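Local coordinates for signal recognition particle 54 kDa protein (Aeropyrum pernix, PDB 7EPK) that is the SRP54 subunit of the signal recognition particle, combining a helical bundle, a P-loop NTPase-type domain and a mostly helical signal-peptide-binding domain, at residues G227-F232 and A260-R265; A25-L30 and N46-I51. All blocks are in the same frame, centred on the assembly; numbering follows the deposited sequence.

Interaction 1 of 2, residues G227-F232 and A260-R265; sequences GLAERF and AVTGAR
A229 meets the C-terminal end of helix 255-262 at two methyls. Its CB lies 3.9 Å from T262 CG2 and 4.2 Å from V261 CG1, and a residue this small lets the helices come together until the CA atoms of A229 and T262 are 6.8 Å apart. V261 CG1 also touches E230, 3.8 Å from CG, the two side chains crossing at about a right angle. V261 CG1 stands anti to the backbone N (chi1 159°), which turns this branch to the neighbouring helix. E230 suits the exposed border, its CG packing on the valine while the extended chain carries the carboxylate on outward. T262 divides its two branches, the methyl packing on A229 and OG1 hydrogen-bonding back to A258 O of its own helix; A264 N adds a weak bond to OG1 at 3.4 Å. G263 is the first residue to leave the helical conformation, with a positive phi of 69°, easy without a side chain. Elsewhere on helix 225-235, R231 sets one guanidinium face against G227 C and L228 N, offset toward its rim, and pairs with E194. That helix leans on strand 212-218 through L228 on I217 and F232 on L215, while the chain beyond G263 enters strand 265-270, where R265 bonds to I241; successive beta-alpha-beta crossovers thus place the two helices side by side.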
loop_
_atom_site.group_PDB
_atom_site.type_symbol
_atom_site.label_atom_id
_atom_site.label_comp_id
_atom_site.label_asym_id
_atom_site.label_seq_id
_atom_site.Cartn_x
_atom_site.Cartn_y
_atom_site.Cartn_z
ATOM N N GLY A 227 13.616 -12.625 19.741
ATOM C CA GLY A 227 13.431 -13.755 20.673
ATOM C C GLY A 227 11.970 -13.976 21.010
ATOM O O GLY A 227 11.459 -15.090 20.762
ATOM N N LEU A 228 11.332 -12.944 21.566
ATOM C CA LEU A 228 9.884 -12.891 21.917
ATOM C C LEU A 228 9.054 -13.604 20.829
ATOM O O LEU A 228 8.292 -14.542 21.164
ATOM C CB LEU A 228 9.524 -11.408 22.095
ATOM C CG LEU A 228 8.056 -11.063 22.332
ATOM C CD1 LEU A 228 7.426 -12.004 23.327
ATOM C CD2 LEU A 228 7.920 -9.635 22.835
ATOM N N ALA A 229 9.268 -13.234 19.563
ATOM C CA ALA A 229 8.554 -13.778 18.384
ATOM C C ALA A 229 8.805 -15.281 18.264
ATOM O O ALA A 229 7.822 -15.989 18.089
ATOM C CB ALA A 229 8.952 -13.042 17.123
ATOM N N GLU A 230 10.061 -15.740 18.372
ATOM C CA GLU A 230 10.445 -17.187 18.275
ATOM C C GLU A 230 9.676 -17.973 19.349
ATOM O O GLU A 230 9.037 -18.994 19.048
ATOM C CB GLU A 230 11.959 -17.387 18.449
ATOM C CG GLU A 230 12.847 -16.700 17.399
ATOM C CD GLU A 230 14.344 -16.527 17.711
ATOM O OE1 GLU A 230 15.097 -16.165 16.780
ATOM O OE2 GLU A 230 14.776 -16.738 18.882
ATOM N N ARG A 231 9.721 -17.499 20.584
ATOM C CA ARG A 231 9.064 -18.194 21.713
ATOM C C ARG A 231 7.574 -18.375 21.416
ATOM O O ARG A 231 7.076 -19.514 21.513
ATOM C CB ARG A 231 9.261 -17.414 23.011
ATOM C CG ARG A 231 10.347 -17.994 23.901
ATOM C CD ARG A 231 11.414 -16.969 24.184
ATOM N NE ARG A 231 10.852 -15.738 24.724
ATOM C CZ ARG A 231 11.529 -14.601 24.819
ATOM N NH1 ARG A 231 12.792 -14.558 24.424
ATOM N NH2 ARG A 231 10.948 -13.516 25.307
ATOM N N PHE A 232 6.876 -17.286 21.100
ATOM C CA PHE A 232 5.402 -17.305 20.927
ATOM C C PHE A 232 5.042 -18.066 19.651
ATOM O O PHE A 232 4.020 -18.774 19.637
ATOM C CB PHE A 232 4.839 -15.888 20.991
ATOM C CG PHE A 232 4.535 -15.454 22.401
ATOM C CD1 PHE A 232 3.448 -15.985 23.080
ATOM C CD2 PHE A 232 5.350 -14.547 23.057
ATOM C CE1 PHE A 232 3.170 -15.592 24.379
ATOM C CE2 PHE A 232 5.066 -14.143 24.352
ATOM C CZ PHE A 232 3.974 -14.664 25.010
ATOM N N ALA A 260 9.879 -10.295 10.161
ATOM C CA ALA A 260 10.845 -11.146 9.426
ATOM C C ALA A 260 10.839 -12.578 9.986
ATOM O O ALA A 260 10.718 -13.511 9.182
ATOM C CB ALA A 260 12.220 -10.516 9.478
ATOM N N VAL A 261 10.945 -12.732 11.312
ATOM C CA VAL A 261 11.214 -14.028 12.016
ATOM C C VAL A 261 10.046 -15.003 11.813
ATOM O O VAL A 261 10.307 -16.187 11.526
ATOM C CB VAL A 261 11.483 -13.824 13.522
ATOM C CG1 VAL A 261 11.257 -15.100 14.320
ATOM C CG2 VAL A 261 12.884 -13.293 13.777
ATOM N N THR A 262 8.812 -14.541 12.007
ATOM C CA THR A 262 7.576 -15.354 11.873
ATOM C C THR A 262 7.071 -15.331 10.422
ATOM O O THR A 262 6.197 -16.156 10.096
ATOM C CB THR A 262 6.528 -14.818 12.848
ATOM O OG1 THR A 262 6.331 -13.444 12.513
ATOM C CG2 THR A 262 6.969 -14.941 14.290
ATOM N N GLY A 263 7.601 -14.415 9.596
ATOM C CA GLY A 263 7.170 -14.151 8.207
ATOM C C GLY A 263 5.791 -13.522 8.177
ATOM O O GLY A 263 5.122 -13.645 7.136
ATOM N N ALA A 264 5.397 -12.882 9.290
ATOM C CA ALA A 264 4.028 -12.392 9.590
ATOM C C ALA A 264 3.927 -10.916 9.244
ATOM O O ALA A 264 4.921 -10.208 9.377
ATOM C CB ALA A 264 3.678 -12.584 11.040
ATOM N N ARG A 265 2.737 -10.485 8.851
ATOM C CA ARG A 265 2.479 -9.095 8.434
ATOM C C ARG A 265 2.106 -8.320 9.695
ATOM O O ARG A 265 1.505 -8.891 10.637
ATOM C CB ARG A 265 1.382 -8.992 7.365
ATOM C CG ARG A 265 1.011 -10.307 6.692
ATOM C CD ARG A 265 -0.179 -10.184 5.760
ATOM N NE ARG A 265 -0.839 -11.474 5.603
ATOM C CZ ARG A 265 -1.901 -11.700 4.838
ATOM N NH1 ARG A 265 -2.434 -10.711 4.136
ATOM N NH2 ARG A 265 -2.418 -12.918 4.771
#

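Interaction 2 of 2, residues A25-L30 and N46-I51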
loop_
_atom_site.group_PDB
_atom_site.type_symbol
_atom_site.label_atom_id
_atom_site.label_comp_id
_atom_site.label_asym_id
_atom_site.label_seq_id
_atom_site.Cartn_x
_atom_site.Cartn_y
_atom_site.Cartn_z
ATOM N N ALA A 25 25.106 11.815 1.509
ATOM C CA ALA A 25 24.732 12.485 2.776
ATOM C C ALA A 25 23.316 12.066 3.177
ATOM O O ALA A 25 22.985 12.083 4.380
ATOM C CB ALA A 25 24.827 13.991 2.626
ATOM N N PHE A 26 22.481 11.823 2.180
ATOM C CA PHE A 26 21.061 11.486 2.396
ATOM C C PHE A 26 21.041 10.035 2.853
ATOM O O PHE A 26 20.419 9.801 3.878
ATOM C CB PHE A 26 20.209 11.717 1.150
ATOM C CG PHE A 26 18.828 11.161 1.312
ATOM C CD1 PHE A 26 17.840 11.918 1.923
ATOM C CD2 PHE A 26 18.530 9.867 0.914
ATOM C CE1 PHE A 26 16.565 11.400 2.103
ATOM C CE2 PHE A 26 17.253 9.356 1.085
ATOM C CZ PHE A 26 16.272 10.120 1.680
ATOM N N VAL A 27 21.759 9.139 2.166
ATOM C CA VAL A 27 21.877 7.712 2.573
ATOM C C VAL A 27 22.425 7.667 4.006
ATOM O O VAL A 27 21.828 6.962 4.845
ATOM C CB VAL A 27 22.724 6.903 1.577
ATOM C CG1 VAL A 27 23.230 5.595 2.167
ATOM C CG2 VAL A 27 21.945 6.629 0.290
ATOM N N LYS A 28 23.466 8.450 4.294
ATOM C CA LYS A 28 24.071 8.564 5.647
ATOM C C LYS A 28 22.975 8.947 6.654
ATOM O O LYS A 28 22.822 8.215 7.611
ATOM C CB LYS A 28 25.240 9.558 5.619
ATOM C CG LYS A 28 25.905 9.841 6.961
ATOM C CD LYS A 28 26.741 11.117 6.978
ATOM C CE LYS A 28 25.994 12.355 7.457
ATOM N NZ LYS A 28 24.951 12.837 6.512
ATOM N N ASP A 29 22.243 10.047 6.437
ATOM C CA ASP A 29 21.177 10.557 7.349
ATOM C C ASP A 29 20.152 9.444 7.576
ATOM O O ASP A 29 19.935 9.087 8.736
ATOM C CB ASP A 29 20.440 11.787 6.804
ATOM C CG ASP A 29 21.037 13.136 7.169
ATOM O OD1 ASP A 29 21.863 13.179 8.112
ATOM O OD2 ASP A 29 20.663 14.144 6.512
ATOM N N LEU A 30 19.564 8.933 6.493
ATOM C CA LEU A 30 18.562 7.837 6.484
ATOM C C LEU A 30 19.057 6.679 7.360
ATOM O O LEU A 30 18.276 6.187 8.181
ATOM C CB LEU A 30 18.365 7.371 5.038
ATOM C CG LEU A 30 17.242 6.370 4.810
ATOM C CD1 LEU A 30 15.891 7.062 4.908
ATOM C CD2 LEU A 30 17.411 5.691 3.464
ATOM N N ASN A 46 20.742 -3.885 4.202
ATOM C CA ASN A 46 19.978 -4.525 3.100
ATOM C C ASN A 46 19.224 -3.449 2.303
ATOM O O ASN A 46 19.161 -3.543 1.071
ATOM C CB ASN A 46 18.998 -5.575 3.643
ATOM C CG ASN A 46 18.147 -6.216 2.561
ATOM O OD1 ASN A 46 18.598 -7.143 1.889
ATOM N ND2 ASN A 46 16.923 -5.731 2.378
ATOM N N VAL A 47 18.596 -2.486 2.974
ATOM C CA VAL A 47 17.706 -1.526 2.266
ATOM C C VAL A 47 18.595 -0.631 1.404
ATOM O O VAL A 47 18.197 -0.372 0.244
ATOM C CB VAL A 47 16.790 -0.721 3.207
ATOM C CG1 VAL A 47 17.523 0.269 4.086
ATOM C CG2 VAL A 47 15.706 -0.003 2.424
ATOM N N THR A 48 19.764 -0.241 1.936
ATOM C CA THR A 48 20.757 0.622 1.239
ATOM C C THR A 48 21.350 -0.120 0.035
ATOM O O THR A 48 21.647 0.567 -0.969
ATOM C CB THR A 48 21.873 1.118 2.163
ATOM O OG1 THR A 48 22.539 -0.040 2.648
ATOM C CG2 THR A 48 21.364 1.950 3.315
ATOM N N ARG A 49 21.506 -1.448 0.105
ATOM C CA ARG A 49 22.039 -2.238 -1.038
ATOM C C ARG A 49 20.938 -2.385 -2.088
ATOM O O ARG A 49 21.276 -2.352 -3.274
ATOM C CB ARG A 49 22.595 -3.609 -0.634
ATOM C CG ARG A 49 23.856 -4.008 -1.395
ATOM C CD ARG A 49 24.984 -3.006 -1.137
ATOM N NE ARG A 49 26.322 -3.344 -1.628
ATOM C CZ ARG A 49 27.158 -4.240 -1.091
ATOM N NH1 ARG A 49 26.788 -4.953 -0.039
ATOM N NH2 ARG A 49 28.363 -4.434 -1.618
ATOM N N ARG A 50 19.677 -2.531 -1.675
ATOM C CA ARG A 50 18.541 -2.594 -2.628
ATOM C C ARG A 50 18.520 -1.258 -3.375
ATOM O O ARG A 50 18.483 -1.257 -4.621
ATOM C CB ARG A 50 17.222 -2.927 -1.918
ATOM C CG ARG A 50 16.729 -4.355 -2.136
ATOM C CD ARG A 50 17.540 -5.421 -1.408
ATOM N NE ARG A 50 18.700 -5.898 -2.156
ATOM C CZ ARG A 50 19.668 -6.682 -1.665
ATOM N NH1 ARG A 50 19.636 -7.096 -0.411
ATOM N NH2 ARG A 50 20.678 -7.049 -2.436
ATOM N N ILE A 51 18.635 -0.160 -2.638
ATOM C CA ILE A 51 18.701 1.206 -3.226
ATOM C C ILE A 51 19.914 1.347 -4.161
ATOM O O ILE A 51 19.695 1.798 -5.298
ATOM C CB ILE A 51 18.662 2.280 -2.137
ATOM C CG1 ILE A 51 17.286 2.292 -1.456
ATOM C CG2 ILE A 51 19.011 3.620 -2.763
ATOM C CD1 ILE A 51 17.176 3.128 -0.188
#
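Segments 25-30 and 46-51 run in broadly opposite directions at a moderate inclination, on helices 19-36 and 41-57, which a short turn joins; their backbones come nearest at V27 and T48, whose CA atoms are 7.3 Å apart. No hydrogen bond crosses between them; the contact is a loose meeting of apolar groups. At the partly exposed edge the compact, beta-branched V27 sets CG1 4.3 Å from the methyl CG2 of T48, whose OG1 hydrogen-bonds back to L45 O. On the buried side the longer L30 and I51 reach across, L30 CD2 lying 4.5 Å from I51 CD1. I51 extends its chain beyond CG1 (chi2 169°), carrying the terminal methyl to the leucine. The charged residues lie away from this interface. K28 NZ gives 3.0 Å to A25 O, on a lone pair in the carbonyl plane, and makes a weak salt bridge with D29, which is on the side toward helix 4-13 and also pairs with K11 and R32. F26 packs on V74 and A8, L30 on V5 and I51 on M70, so helices 4-13 and 66-81 complete the core. This packing of four helices is the helical bundle of SRP54-type proteins.

Both contacts join two helices through aliphatic carbons with no hydrogen bond between them, and each is partly buried, yet they serve different folds. Interaction 2 belongs to the all-helical bundle: two of its four touching residues are buried and all four meet through apolar atoms, with its charged side chains turned away from the contact. Interaction 1 lies in the P-loop NTPase-type domain, where helices flank a beta sheet; a single small alanine is buried there, and the contact shades outward to an exposed glutamate. The two share no helix or strand. Their centres are 26 Å apart and their nearest atoms about 10 Å, without touching, and interaction 2 closes in the chain before interaction 1 opens.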